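Local coordinates for protein rhamnosidase B (Bacillus sp., PDB 2OKX) that hydrolyses terminal alpha-L-rhamnose residues from glycosides as a family 78 glycoside hydrolase, probably with inversion at the anomeric carbon, at residues V625-T630 and T696-F701; D669-L674 and E692-H697; D688-G693 and C751-G756; A705-R710 and R728-A733; A747-I752 and D760-Q765. All blocks are in the same frame, centred on the assembly; numbering follows the deposited sequence.

Contact 1 (V625-T630 and T696-F701)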
# COMPACT_ATOMS: atom_id res chain seq x y z
N VAL A 625 -11.24 12.08 -3.95
CA VAL A 625 -12.46 11.38 -4.32
C VAL A 625 -12.42 10.85 -5.74
O VAL A 625 -11.98 11.53 -6.67
CB VAL A 625 -13.71 12.30 -4.21
CG1 VAL A 625 -14.92 11.61 -4.82
CG2 VAL A 625 -13.98 12.65 -2.76
N ILE A 626 -12.88 9.61 -5.90
CA ILE A 626 -13.00 8.98 -7.20
C ILE A 626 -14.42 8.43 -7.20
O ILE A 626 -14.73 7.48 -6.48
CB ILE A 626 -12.00 7.83 -7.39
CG1 ILE A 626 -10.56 8.36 -7.36
CG2 ILE A 626 -12.26 7.14 -8.73
CD1 ILE A 626 -9.50 7.29 -7.56
N PRO A 627 -15.32 9.05 -7.98
CA PRO A 627 -16.72 8.60 -8.04
C PRO A 627 -16.89 7.08 -8.12
O PRO A 627 -17.59 6.48 -7.31
CB PRO A 627 -17.26 9.32 -9.27
CG PRO A 627 -16.51 10.63 -9.22
CD PRO A 627 -15.10 10.18 -8.89
N ASN A 628 -16.24 6.45 -9.10
CA ASN A 628 -16.34 5.01 -9.27
C ASN A 628 -15.94 4.22 -8.02
O ASN A 628 -16.53 3.18 -7.73
CB ASN A 628 -15.51 4.56 -10.47
CG ASN A 628 -16.16 4.90 -11.80
OD1 ASN A 628 -15.50 4.98 -12.84
ND2 ASN A 628 -17.48 5.11 -11.77
N TRP A 629 -14.94 4.70 -7.28
CA TRP A 629 -14.53 3.99 -6.08
C TRP A 629 -15.67 3.98 -5.07
O TRP A 629 -15.93 2.96 -4.43
CB TRP A 629 -13.29 4.63 -5.44
CG TRP A 629 -11.95 4.19 -6.02
CD1 TRP A 629 -10.75 4.14 -5.36
CD2 TRP A 629 -11.67 3.82 -7.38
NE1 TRP A 629 -9.75 3.76 -6.22
CE2 TRP A 629 -10.28 3.56 -7.46
CE3 TRP A 629 -12.45 3.68 -8.54
CZ2 TRP A 629 -9.66 3.17 -8.65
CZ3 TRP A 629 -11.83 3.29 -9.73
CH2 TRP A 629 -10.44 3.04 -9.77
N THR A 630 -16.36 5.10 -4.93
CA THR A 630 -17.46 5.16 -3.99
C THR A 630 -18.60 4.27 -4.51
O THR A 630 -19.28 3.61 -3.73
CB THR A 630 -17.95 6.60 -3.78
OG1 THR A 630 -16.91 7.36 -3.14
CG2 THR A 630 -19.19 6.63 -2.90
N THR A 696 -18.36 9.26 -19.38
CA THR A 696 -19.32 8.18 -19.55
C THR A 696 -19.26 7.02 -18.56
O THR A 696 -20.27 6.68 -17.95
CB THR A 696 -19.25 7.61 -20.99
OG1 THR A 696 -19.38 8.68 -21.93
CG2 THR A 696 -20.39 6.61 -21.22
N HIS A 697 -18.09 6.42 -18.37
CA HIS A 697 -18.02 5.28 -17.45
C HIS A 697 -18.60 5.52 -16.05
O HIS A 697 -19.32 4.66 -15.55
CB HIS A 697 -16.58 4.71 -17.37
CG HIS A 697 -15.56 5.67 -16.85
ND1 HIS A 697 -15.65 6.27 -15.62
CD2 HIS A 697 -14.38 6.08 -17.38
CE1 HIS A 697 -14.58 7.02 -15.41
NE2 HIS A 697 -13.79 6.92 -16.47
N GLN A 698 -18.31 6.65 -15.43
CA GLN A 698 -18.87 6.89 -14.10
C GLN A 698 -20.36 7.23 -14.14
O GLN A 698 -21.07 7.09 -13.15
CB GLN A 698 -18.09 7.97 -13.33
CG GLN A 698 -17.78 9.25 -14.09
CD GLN A 698 -16.94 10.20 -13.26
OE1 GLN A 698 -15.96 9.79 -12.63
NE2 GLN A 698 -17.31 11.48 -13.25
N ASN A 699 -20.83 7.69 -15.29
CA ASN A 699 -22.25 8.00 -15.44
C ASN A 699 -22.98 6.66 -15.43
O ASN A 699 -24.03 6.51 -14.80
CB ASN A 699 -22.50 8.74 -16.75
CG ASN A 699 -22.55 10.25 -16.56
OD1 ASN A 699 -23.59 10.81 -16.21
ND2 ASN A 699 -21.41 10.91 -16.77
N LEU A 700 -22.40 5.69 -16.13
CA LEU A 700 -22.97 4.35 -16.22
C LEU A 700 -22.98 3.65 -14.85
O LEU A 700 -23.96 3.03 -14.47
CB LEU A 700 -22.18 3.51 -17.22
CG LEU A 700 -22.23 3.98 -18.68
CD1 LEU A 700 -21.16 3.27 -19.49
CD2 LEU A 700 -23.62 3.71 -19.26
N PHE A 701 -21.87 3.76 -14.12
CA PHE A 701 -21.79 3.13 -12.81
C PHE A 701 -22.72 3.79 -11.80
O PHE A 701 -23.15 3.15 -10.84
CB PHE A 701 -20.34 3.14 -12.30
CG PHE A 701 -19.52 1.96 -12.76
CD1 PHE A 701 -18.25 2.13 -13.30
CD2 PHE A 701 -20.03 0.66 -12.65
CE1 PHE A 701 -17.49 1.05 -13.71
CE2 PHE A 701 -19.27 -0.44 -13.06
CZ PHE A 701 -18.00 -0.24 -13.59
O HOH W 1 -14.77 7.63 -11.20
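Asn-628, in the first turn of helix 627-644, pushes its side chain into the start of helix 696-715, where His-697, Gln-698 and Phe-701 line one side of it. Its CG lies beside the backbone N (chi1 -75°), which directs the amide towards helix 696-715. CG of Asn-628 comes 3.8 Å from CD1 of Phe-701 and 3.9 Å from CB of Gln-698. The amide stands nearly upright against the phenyl ring, with planes 81° apart, and the side chain of His-697 crosses that of Asn-628 at about a right angle. The imidazole of His-697 is held at NE2 by Gln-689.

Gln-698 adopts a less common first torsion, with CG between the backbone N and the carbonyl carbon (chi1 48°) and the chain extended beyond it. In this way the side chain reaches Pro-627, whose CG is 3.6 Å from Gln-698 OE1. The same OE1 accepts from a water at 2.9 Å, and that water takes the N-H of Asn-628, lying 2.8 Å from Asn-628 N.

Proline suits the first helical position after the N-cap residue Ile-626, where no N-H is needed for the helix. The N-H of Asn-628 likewise has no carbonyl one turn back to bind. The contact thus satisfies a buried helix-start N-H through one water and a glutamine long enough to meet it, while the phenyl ring and CB of Gln-698 pack against the amide.

Contact 2 (D669-L674 and E692-H697)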
# COMPACT_ATOMS: atom_id res chain seq x y z
N ASP A 669 -26.51 17.87 -13.83
CA ASP A 669 -27.07 19.16 -14.24
C ASP A 669 -28.12 19.10 -15.35
O ASP A 669 -28.69 18.05 -15.63
CB ASP A 669 -25.94 20.10 -14.66
CG ASP A 669 -25.10 19.52 -15.78
OD1 ASP A 669 -25.68 18.90 -16.70
OD2 ASP A 669 -23.87 19.71 -15.75
N ASP A 670 -28.35 20.26 -15.96
CA ASP A 670 -29.31 20.42 -17.05
C ASP A 670 -29.34 19.29 -18.06
O ASP A 670 -30.40 18.78 -18.41
CB ASP A 670 -29.04 21.74 -17.78
CG ASP A 670 -29.28 22.95 -16.90
OD1 ASP A 670 -28.94 24.07 -17.33
OD2 ASP A 670 -29.82 22.77 -15.79
N SER A 671 -28.16 18.92 -18.55
CA SER A 671 -28.05 17.85 -19.54
C SER A 671 -28.66 16.56 -19.01
O SER A 671 -28.99 15.66 -19.78
CB SER A 671 -26.57 17.61 -19.88
OG SER A 671 -25.87 17.14 -18.74
N GLY A 672 -28.80 16.47 -17.69
CA GLY A 672 -29.35 15.27 -17.08
C GLY A 672 -28.28 14.21 -16.93
O GLY A 672 -28.57 13.03 -16.77
N LEU A 673 -27.02 14.65 -16.99
CA LEU A 673 -25.88 13.75 -16.86
C LEU A 673 -24.97 14.17 -15.72
O LEU A 673 -24.96 15.34 -15.32
CB LEU A 673 -25.07 13.74 -18.17
CG LEU A 673 -25.79 13.25 -19.43
CD1 LEU A 673 -24.94 13.53 -20.65
CD2 LEU A 673 -26.09 11.76 -19.31
N LEU A 674 -24.21 13.22 -15.19
CA LEU A 674 -23.30 13.50 -14.09
C LEU A 674 -22.15 14.35 -14.62
O LEU A 674 -21.39 13.92 -15.48
CB LEU A 674 -22.75 12.20 -13.50
CG LEU A 674 -21.79 12.35 -12.32
CD1 LEU A 674 -22.52 13.00 -11.16
CD2 LEU A 674 -21.25 10.98 -11.91
N GLU A 692 -12.45 17.06 -16.26
CA GLU A 692 -13.40 18.05 -16.75
C GLU A 692 -14.88 17.87 -16.43
O GLU A 692 -15.31 18.12 -15.31
CB GLU A 692 -13.25 18.20 -18.27
CG GLU A 692 -11.92 18.77 -18.71
CD GLU A 692 -11.82 18.91 -20.22
OE1 GLU A 692 -10.77 19.36 -20.71
OE2 GLU A 692 -12.80 18.57 -20.90
N GLY A 693 -15.65 17.42 -17.41
CA GLY A 693 -17.08 17.28 -17.20
C GLY A 693 -17.76 15.93 -17.15
O GLY A 693 -17.69 15.23 -16.14
N ILE A 694 -18.42 15.57 -18.24
CA ILE A 694 -19.18 14.33 -18.34
C ILE A 694 -18.39 13.11 -18.82
O ILE A 694 -18.17 12.94 -20.02
CB ILE A 694 -20.40 14.51 -19.27
CG1 ILE A 694 -21.19 15.75 -18.85
CG2 ILE A 694 -21.29 13.28 -19.21
CD1 ILE A 694 -22.35 16.07 -19.78
N VAL A 695 -17.97 12.27 -17.88
CA VAL A 695 -17.23 11.06 -18.21
C VAL A 695 -18.24 9.91 -18.23
O VAL A 695 -18.89 9.62 -17.22
CB VAL A 695 -16.12 10.79 -17.18
CG1 VAL A 695 -15.33 9.55 -17.58
CG2 VAL A 695 -15.20 12.00 -17.09
N THR A 696 -18.36 9.26 -19.38
CA THR A 696 -19.32 8.18 -19.55
C THR A 696 -19.26 7.02 -18.56
O THR A 696 -20.27 6.68 -17.95
CB THR A 696 -19.25 7.61 -20.99
OG1 THR A 696 -19.38 8.68 -21.93
CG2 THR A 696 -20.39 6.61 -21.22
N HIS A 697 -18.09 6.42 -18.37
CA HIS A 697 -18.02 5.28 -17.45
C HIS A 697 -18.60 5.52 -16.05
O HIS A 697 -19.32 4.66 -15.55
CB HIS A 697 -16.58 4.71 -17.37
CG HIS A 697 -15.56 5.67 -16.85
ND1 HIS A 697 -15.65 6.27 -15.62
CD2 HIS A 697 -14.38 6.08 -17.38
CE1 HIS A 697 -14.58 7.02 -15.41
NE2 HIS A 697 -13.79 6.92 -16.47
O HOH W 2 -18.64 13.05 -15.02
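Leu-673 and Ile-694 make the apolar part of this contact. Their side chains cross at about a right angle, with CD1 of Leu-673 3.7 Å from CD1 of Ile-694. Ile-694 keeps CG1 beside its backbone N (chi1 -51°) and, with the extended chain beyond it, CD1 of Ile-694 reaches both Leu-673 and the hydroxyl of Ser-671, 3.8 Å from OG.

The polar link runs through water. Between the backbones a single molecule donates to Leu-674 O at 2.9 Å and to Gly-693 O at 2.6 Å, and accepts from Val-695 N at 3.0 Å.

Hydrogen bonds within 669-674 shape the type I turn from Asp-669 to Gly-672. Ser-671 OG donates to Asp-669 OD1 at 2.7 Å and accepts from Leu-673 N at 3.3 Å, closing an ST turn; serine is short enough to do both. Gly-672 has a positive phi that suits a residue without a side chain.

No direct hydrogen bond joins the two segments, so the loop is held to strand 694-695 by branched aliphatic groups and by a water that satisfies three backbone polar atoms at once.

Contact 3 (D688-G693 and C751-G756)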
# COMPACT_ATOMS: atom_id res chain seq x y z
N ASP A 688 -10.41 8.72 -22.57
CA ASP A 688 -10.63 10.16 -22.51
C ASP A 688 -11.52 10.41 -21.30
O ASP A 688 -12.74 10.55 -21.40
CB ASP A 688 -11.30 10.66 -23.80
CG ASP A 688 -11.19 12.17 -23.97
OD1 ASP A 688 -10.29 12.77 -23.36
OD2 ASP A 688 -12.00 12.74 -24.73
N GLN A 689 -10.88 10.43 -20.13
CA GLN A 689 -11.57 10.63 -18.87
C GLN A 689 -11.00 11.85 -18.16
O GLN A 689 -10.34 11.74 -17.12
CB GLN A 689 -11.41 9.37 -18.00
CG GLN A 689 -9.96 8.99 -17.72
CD GLN A 689 -9.80 7.56 -17.20
OE1 GLN A 689 -10.66 7.05 -16.48
NE2 GLN A 689 -8.68 6.93 -17.55
N PRO A 690 -11.23 13.05 -18.73
CA PRO A 690 -10.73 14.30 -18.15
C PRO A 690 -11.36 14.64 -16.81
O PRO A 690 -12.49 14.23 -16.52
CB PRO A 690 -11.08 15.32 -19.22
CG PRO A 690 -12.39 14.81 -19.73
CD PRO A 690 -12.12 13.32 -19.88
N ASN A 691 -10.63 15.38 -15.99
CA ASN A 691 -11.14 15.80 -14.69
C ASN A 691 -12.20 16.85 -14.97
O ASN A 691 -12.77 17.45 -14.06
CB ASN A 691 -10.02 16.41 -13.84
CG ASN A 691 -8.86 15.47 -13.65
OD1 ASN A 691 -8.99 14.41 -13.04
ND2 ASN A 691 -7.70 15.84 -14.18
N GLU A 692 -12.45 17.06 -16.26
CA GLU A 692 -13.40 18.05 -16.75
C GLU A 692 -14.88 17.87 -16.43
O GLU A 692 -15.31 18.12 -15.31
CB GLU A 692 -13.25 18.20 -18.27
CG GLU A 692 -11.92 18.77 -18.71
CD GLU A 692 -11.82 18.91 -20.22
OE1 GLU A 692 -10.77 19.36 -20.71
OE2 GLU A 692 -12.80 18.57 -20.90
N GLY A 693 -15.65 17.42 -17.41
CA GLY A 693 -17.08 17.28 -17.20
C GLY A 693 -17.76 15.93 -17.15
O GLY A 693 -17.69 15.23 -16.14
N CYS A 751 -16.41 10.56 -23.31
CA CYS A 751 -16.88 11.69 -22.52
C CYS A 751 -17.30 12.90 -23.34
O CYS A 751 -17.26 12.90 -24.58
CB CYS A 751 -15.77 12.15 -21.58
SG CYS A 751 -14.41 12.99 -22.44
N ILE A 752 -17.70 13.93 -22.61
CA ILE A 752 -18.09 15.22 -23.16
C ILE A 752 -17.26 16.20 -22.34
O ILE A 752 -17.45 16.31 -21.12
CB ILE A 752 -19.59 15.53 -22.96
CG1 ILE A 752 -20.45 14.61 -23.82
CG2 ILE A 752 -19.87 16.99 -23.32
CD1 ILE A 752 -21.94 14.88 -23.71
N HIS A 753 -16.33 16.87 -22.99
CA HIS A 753 -15.46 17.82 -22.32
C HIS A 753 -16.19 19.02 -21.73
O HIS A 753 -17.36 19.25 -22.02
CB HIS A 753 -14.37 18.27 -23.29
CG HIS A 753 -13.43 17.17 -23.68
ND1 HIS A 753 -12.38 16.77 -22.88
CD2 HIS A 753 -13.41 16.36 -24.76
CE1 HIS A 753 -11.75 15.76 -23.45
NE2 HIS A 753 -12.36 15.48 -24.59
N ALA A 754 -15.48 19.78 -20.90
CA ALA A 754 -16.04 20.96 -20.25
C ALA A 754 -16.60 21.96 -21.25
O ALA A 754 -17.65 22.56 -21.01
CB ALA A 754 -14.98 21.62 -19.38
N ASP A 755 -15.91 22.15 -22.37
CA ASP A 755 -16.36 23.10 -23.39
C ASP A 755 -17.47 22.52 -24.26
O ASP A 755 -17.84 23.11 -25.28
CB ASP A 755 -15.18 23.54 -24.26
CG ASP A 755 -14.50 22.38 -24.96
OD1 ASP A 755 -13.56 22.63 -25.75
OD2 ASP A 755 -14.90 21.22 -24.73
N GLY A 756 -17.99 21.37 -23.85
CA GLY A 756 -19.06 20.74 -24.60
C GLY A 756 -18.58 19.88 -25.75
O GLY A 756 -19.38 19.26 -26.44
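Chi1 of -163° at Asp-688 and -66° at His-753 turn carboxylate and imidazole towards each other from opposite directions. His-753 NE2 then makes a weak hydrogen bond to Asp-688 OD2 at 2.8 Å, bent to 124°; the stronger partner of that oxygen is Ser-759. At the other ring nitrogen, the extended chain of Glu-692 brings OE2 to the ring edge, 2.7 Å from His-753 ND1, and also 2.9 Å from Ala-754 N. Glu-692 OE2 is too close to a neighbour in the model, so the detail of these two hydrogen bonds is doubtful. Histidine suits the place because its two nitrogens can face two carboxylates.

Over one face of the ring, Cys-751 SG sits 3.9 Å from the imidazole plane of His-753, towards its rim, and packs 3.5 Å from Pro-690 CD.

In the fold, this contact lies at the end of the small antiparallel sheet. Strand 747-752 runs out into the turn 753-756, the loop 688-693 leads into strand 694-695, and Ile-752 pairs with Ile-694 through the backbone.

Contact 4 (A705-R710 and R728-A733)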
# COMPACT_ATOMS: atom_id res chain seq x y z
N ALA A 705 -25.24 1.86 -9.46
CA ALA A 705 -25.11 2.11 -8.02
C ALA A 705 -26.47 2.48 -7.44
O ALA A 705 -26.85 2.01 -6.37
CB ALA A 705 -24.11 3.23 -7.77
N LEU A 706 -27.21 3.32 -8.16
CA LEU A 706 -28.53 3.74 -7.73
C LEU A 706 -29.46 2.54 -7.60
O LEU A 706 -30.28 2.46 -6.69
CB LEU A 706 -29.12 4.73 -8.74
CG LEU A 706 -28.45 6.11 -8.76
CD1 LEU A 706 -28.79 6.84 -10.04
CD2 LEU A 706 -28.90 6.89 -7.53
N ARG A 707 -29.33 1.60 -8.53
CA ARG A 707 -30.15 0.39 -8.52
C ARG A 707 -29.67 -0.60 -7.47
O ARG A 707 -30.47 -1.15 -6.71
CB ARG A 707 -30.16 -0.24 -9.91
CG ARG A 707 -30.91 0.60 -10.93
CD ARG A 707 -30.66 0.16 -12.35
NE ARG A 707 -31.50 0.90 -13.29
CZ ARG A 707 -31.31 0.93 -14.60
NH1 ARG A 707 -32.13 1.63 -15.37
NH2 ARG A 707 -30.30 0.27 -15.15
N ASP A 708 -28.36 -0.82 -7.41
CA ASP A 708 -27.79 -1.75 -6.43
C ASP A 708 -28.17 -1.33 -5.01
O ASP A 708 -28.30 -2.18 -4.12
CB ASP A 708 -26.26 -1.79 -6.56
CG ASP A 708 -25.79 -2.55 -7.78
OD1 ASP A 708 -24.60 -2.44 -8.12
OD2 ASP A 708 -26.61 -3.26 -8.40
N SER A 709 -28.35 -0.03 -4.80
CA SER A 709 -28.69 0.49 -3.47
C SER A 709 -30.01 -0.06 -2.94
O SER A 709 -30.21 -0.17 -1.73
CB SER A 709 -28.77 2.02 -3.51
OG SER A 709 -29.88 2.46 -4.27
N ARG A 710 -30.92 -0.42 -3.84
CA ARG A 710 -32.21 -0.96 -3.43
C ARG A 710 -32.04 -2.21 -2.58
O ARG A 710 -32.71 -2.38 -1.56
CB ARG A 710 -33.07 -1.28 -4.66
CG ARG A 710 -34.34 -2.06 -4.35
CD ARG A 710 -35.41 -1.81 -5.40
NE ARG A 710 -35.99 -0.47 -5.26
CZ ARG A 710 -36.83 0.09 -6.13
NH1 ARG A 710 -37.30 1.31 -5.91
NH2 ARG A 710 -37.20 -0.57 -7.22
N ARG A 728 -34.51 8.02 -10.78
CA ARG A 728 -33.37 8.78 -11.29
C ARG A 728 -32.49 7.91 -12.18
O ARG A 728 -31.94 8.39 -13.17
CB ARG A 728 -32.57 9.33 -10.12
CG ARG A 728 -33.22 10.50 -9.41
CD ARG A 728 -33.05 11.77 -10.22
NE ARG A 728 -32.47 12.84 -9.41
CZ ARG A 728 -31.70 13.80 -9.89
NH1 ARG A 728 -31.41 13.85 -11.18
NH2 ARG A 728 -31.20 14.72 -9.07
N ALA A 729 -32.35 6.64 -11.82
CA ALA A 729 -31.54 5.71 -12.59
C ALA A 729 -32.08 5.58 -14.01
O ALA A 729 -31.32 5.59 -14.98
CB ALA A 729 -31.51 4.35 -11.90
N ASP A 730 -33.40 5.46 -14.12
CA ASP A 730 -34.04 5.34 -15.43
C ASP A 730 -33.81 6.60 -16.25
O ASP A 730 -33.44 6.53 -17.42
CB ASP A 730 -35.55 5.11 -15.26
CG ASP A 730 -35.87 3.73 -14.73
OD1 ASP A 730 -35.38 3.38 -13.64
OD2 ASP A 730 -36.61 2.99 -15.42
N LEU A 731 -34.03 7.76 -15.63
CA LEU A 731 -33.84 9.04 -16.30
C LEU A 731 -32.40 9.17 -16.77
O LEU A 731 -32.14 9.60 -17.89
CB LEU A 731 -34.18 10.19 -15.35
CG LEU A 731 -35.62 10.29 -14.86
CD1 LEU A 731 -35.75 11.44 -13.88
CD2 LEU A 731 -36.56 10.48 -16.04
N LEU A 732 -31.47 8.79 -15.90
CA LEU A 732 -30.05 8.87 -16.22
C LEU A 732 -29.72 7.93 -17.37
O LEU A 732 -29.08 8.33 -18.35
CB LEU A 732 -29.20 8.52 -15.00
CG LEU A 732 -27.88 9.28 -14.82
CD1 LEU A 732 -27.02 8.56 -13.79
CD2 LEU A 732 -27.14 9.38 -16.14
N ALA A 733 -30.15 6.68 -17.26
CA ALA A 733 -29.89 5.68 -18.30
C ALA A 733 -30.40 6.15 -19.66
O ALA A 733 -29.72 5.98 -20.67
CB ALA A 733 -30.54 4.35 -17.92
O HOH W 3 -33.98 1.95 -11.97
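Leu-706 and Ala-729 meet at the core of an antiparallel helical hairpin, formed by helices 696-715 and 723-739 in the alpha-barrel domain of this glycosidase. Across the short segments the axes approach to 9.8 Å, with 157° between their directions.

The buried side is wholly apolar. Leu-706 CB is 4.0 Å from Ala-729 CB, and its CD1 reaches over to Ala-729 CA at 3.9 Å. A small residue suits Ala-729 because its methyl lets the backbones come near, while the leucine lies across Ala-729 with CD1 against its backbone; CD1 of Leu-706 is also 4.5 Å from CD1 of Leu-732. Helix 647-665 covers the same leucine through Leu-661.

Towards solvent the side chains still pack on Ala-729, but the polar ends meet less closely. Arg-707 runs extended from CG to NE, with its CG 3.9 Å and its NE 3.7 Å from CB of Ala-729. This placement lets an arginine bury its hydrocarbon while its charged end stays at the rim. Asp-730 faces the guanidinium edge, but the charges stop short of a salt bridge. Water bridges the step instead: lying in the guanidinium plane, it accepts from Arg-707 NE at 3.0 Å and donates to Asp-730 OD1 at 2.6 Å.

Contact 5 (A747-I752 and D760-Q765)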
# COMPACT_ATOMS: atom_id res chain seq x y z
N ALA A 747 -21.28 2.87 -30.61
CA ALA A 747 -20.62 2.68 -29.32
C ALA A 747 -20.72 3.98 -28.54
O ALA A 747 -20.95 5.04 -29.11
CB ALA A 747 -19.15 2.31 -29.53
N TYR A 748 -20.56 3.89 -27.22
CA TYR A 748 -20.63 5.08 -26.38
C TYR A 748 -19.30 5.83 -26.40
O TYR A 748 -18.23 5.21 -26.42
CB TYR A 748 -20.97 4.71 -24.94
CG TYR A 748 -22.27 3.97 -24.78
CD1 TYR A 748 -22.36 2.61 -25.03
CD2 TYR A 748 -23.43 4.65 -24.38
CE1 TYR A 748 -23.56 1.92 -24.88
CE2 TYR A 748 -24.64 3.97 -24.23
CZ TYR A 748 -24.70 2.61 -24.48
OH TYR A 748 -25.89 1.95 -24.33
N ILE A 749 -19.38 7.16 -26.41
CA ILE A 749 -18.18 7.99 -26.42
C ILE A 749 -17.61 8.04 -25.00
O ILE A 749 -18.36 7.94 -24.03
CB ILE A 749 -18.51 9.43 -26.88
CG1 ILE A 749 -19.47 10.10 -25.89
CG2 ILE A 749 -19.12 9.40 -28.27
CD1 ILE A 749 -19.77 11.55 -26.21
N ASP A 750 -16.30 8.20 -24.89
CA ASP A 750 -15.66 8.26 -23.59
C ASP A 750 -16.17 9.39 -22.71
O ASP A 750 -16.33 9.22 -21.50
CB ASP A 750 -14.14 8.36 -23.73
CG ASP A 750 -13.47 7.00 -23.73
OD1 ASP A 750 -14.18 5.98 -23.65
OD2 ASP A 750 -12.22 6.96 -23.80
N CYS A 751 -16.41 10.56 -23.31
CA CYS A 751 -16.88 11.69 -22.52
C CYS A 751 -17.30 12.90 -23.34
O CYS A 751 -17.26 12.90 -24.58
CB CYS A 751 -15.77 12.15 -21.58
SG CYS A 751 -14.41 12.99 -22.44
N ILE A 752 -17.70 13.93 -22.61
CA ILE A 752 -18.09 15.22 -23.16
C ILE A 752 -17.26 16.20 -22.34
O ILE A 752 -17.45 16.31 -21.12
CB ILE A 752 -19.59 15.53 -22.96
CG1 ILE A 752 -20.45 14.61 -23.82
CG2 ILE A 752 -19.87 16.99 -23.32
CD1 ILE A 752 -21.94 14.88 -23.71
N ASP A 760 -13.87 12.01 -29.19
CA ASP A 760 -13.81 11.22 -30.41
C ASP A 760 -13.01 9.96 -30.09
O ASP A 760 -12.62 9.19 -30.98
CB ASP A 760 -13.12 12.01 -31.52
CG ASP A 760 -11.66 12.28 -31.23
OD1 ASP A 760 -11.36 12.80 -30.13
OD2 ASP A 760 -10.82 11.97 -32.10
N VAL A 761 -12.76 9.75 -28.79
CA VAL A 761 -12.02 8.60 -28.32
C VAL A 761 -12.97 7.49 -27.89
O VAL A 761 -13.92 7.72 -27.15
CB VAL A 761 -11.11 8.98 -27.12
CG1 VAL A 761 -10.38 7.75 -26.59
CG2 VAL A 761 -10.11 10.05 -27.55
N TYR A 762 -12.72 6.28 -28.38
CA TYR A 762 -13.55 5.12 -28.06
C TYR A 762 -12.70 4.05 -27.38
O TYR A 762 -11.62 3.69 -27.86
CB TYR A 762 -14.19 4.57 -29.33
CG TYR A 762 -15.15 5.54 -29.96
CD1 TYR A 762 -16.46 5.67 -29.48
CD2 TYR A 762 -14.75 6.38 -31.00
CE1 TYR A 762 -17.34 6.60 -30.02
CE2 TYR A 762 -15.62 7.32 -31.55
CZ TYR A 762 -16.91 7.43 -31.05
OH TYR A 762 -17.77 8.36 -31.59
N SER A 763 -13.21 3.53 -26.26
CA SER A 763 -12.48 2.51 -25.51
C SER A 763 -13.32 1.28 -25.21
O SER A 763 -14.55 1.35 -25.14
CB SER A 763 -11.97 3.11 -24.20
OG SER A 763 -13.06 3.50 -23.38
N MET A 764 -12.65 0.15 -25.02
CA MET A 764 -13.33 -1.09 -24.68
C MET A 764 -13.95 -0.91 -23.30
O MET A 764 -15.05 -1.41 -23.03
CB MET A 764 -12.34 -2.25 -24.64
CG MET A 764 -12.02 -2.83 -26.00
SD MET A 764 -13.53 -3.48 -26.75
CE MET A 764 -13.95 -4.79 -25.60
N GLN A 765 -13.24 -0.19 -22.44
CA GLN A 765 -13.68 0.05 -21.07
C GLN A 765 -15.11 0.60 -20.97
O GLN A 765 -15.95 0.04 -20.27
CB GLN A 765 -12.72 1.02 -20.37
CG GLN A 765 -11.33 0.45 -20.03
CD GLN A 765 -10.33 0.55 -21.17
OE1 GLN A 765 -9.12 0.40 -20.95
NE2 GLN A 765 -10.81 0.82 -22.37
O HOH W 4 -15.82 4.91 -25.30
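A helix N-cap lies at the centre of this contact: Ser-763, the residue just before helix 764-772, is gripped by Asp-750 from the break in strand 747-752. Ser-763 OG donates to Asp-750 OD1 at 2.7 Å, using the syn lone pair of that oxygen, and also caps a backbone N in the first turn. Serine suits an N-cap because its short hydroxyl can both accept from the helix start and donate outwards. Asp-750 OD1 is held by more than the serine, since a water donates to it and Thr-766 OG1 bonds to it too. The other oxygen, OD2, takes the N-H of Asp-688. An aspartate with so many donors round it would probably remain ionised.

The backbones are joined less firmly, by a weak bond from Asp-750 N to Val-761 O at 3.3 Å. Next to it, CG1 of Val-761 lies 3.4 Å from Asp-750 OD2 and packs a methyl against the carboxylate.

Tyr-762 supplies the apolar part. Its CG sits beside the backbone N (chi1 -65°), which brings the ring back to residues 747-749. Tyr-748 O meets the ring near its plane, at the CD1 edge, while CG2 of Ile-749 packs 3.8 Å from CE1 of Tyr-762.

The same water completes the join, donating to Tyr-748 O at 2.7 Å and accepting from Ser-763 N at 3.1 Å.

In the fold
All five contacts lie in the alpha-barrel glycosidase domain, on one side of the chain's centre. Contacts 1, 2 and 4 share helix 696-715: contact 1 meets its start, contact 2 the strand just before it, and contact 4 its later turns. Contacts 2, 3 and 5 gather round the small sheet of strands 694-695, 747-752 and 741-742; the centres of contacts 2 and 3 are about 8 Å apart. Along the chain contacts 1 and 3 interleave, and contact 4 is nested inside the loop closed by contact 3, about 22 Å away centre to centre. Thr-696 joins contact 1 to contact 5 through Ile-749 and Asp-750, so helix start, sheet and loops form one connected region, with contact 4 farther along helix 696-715.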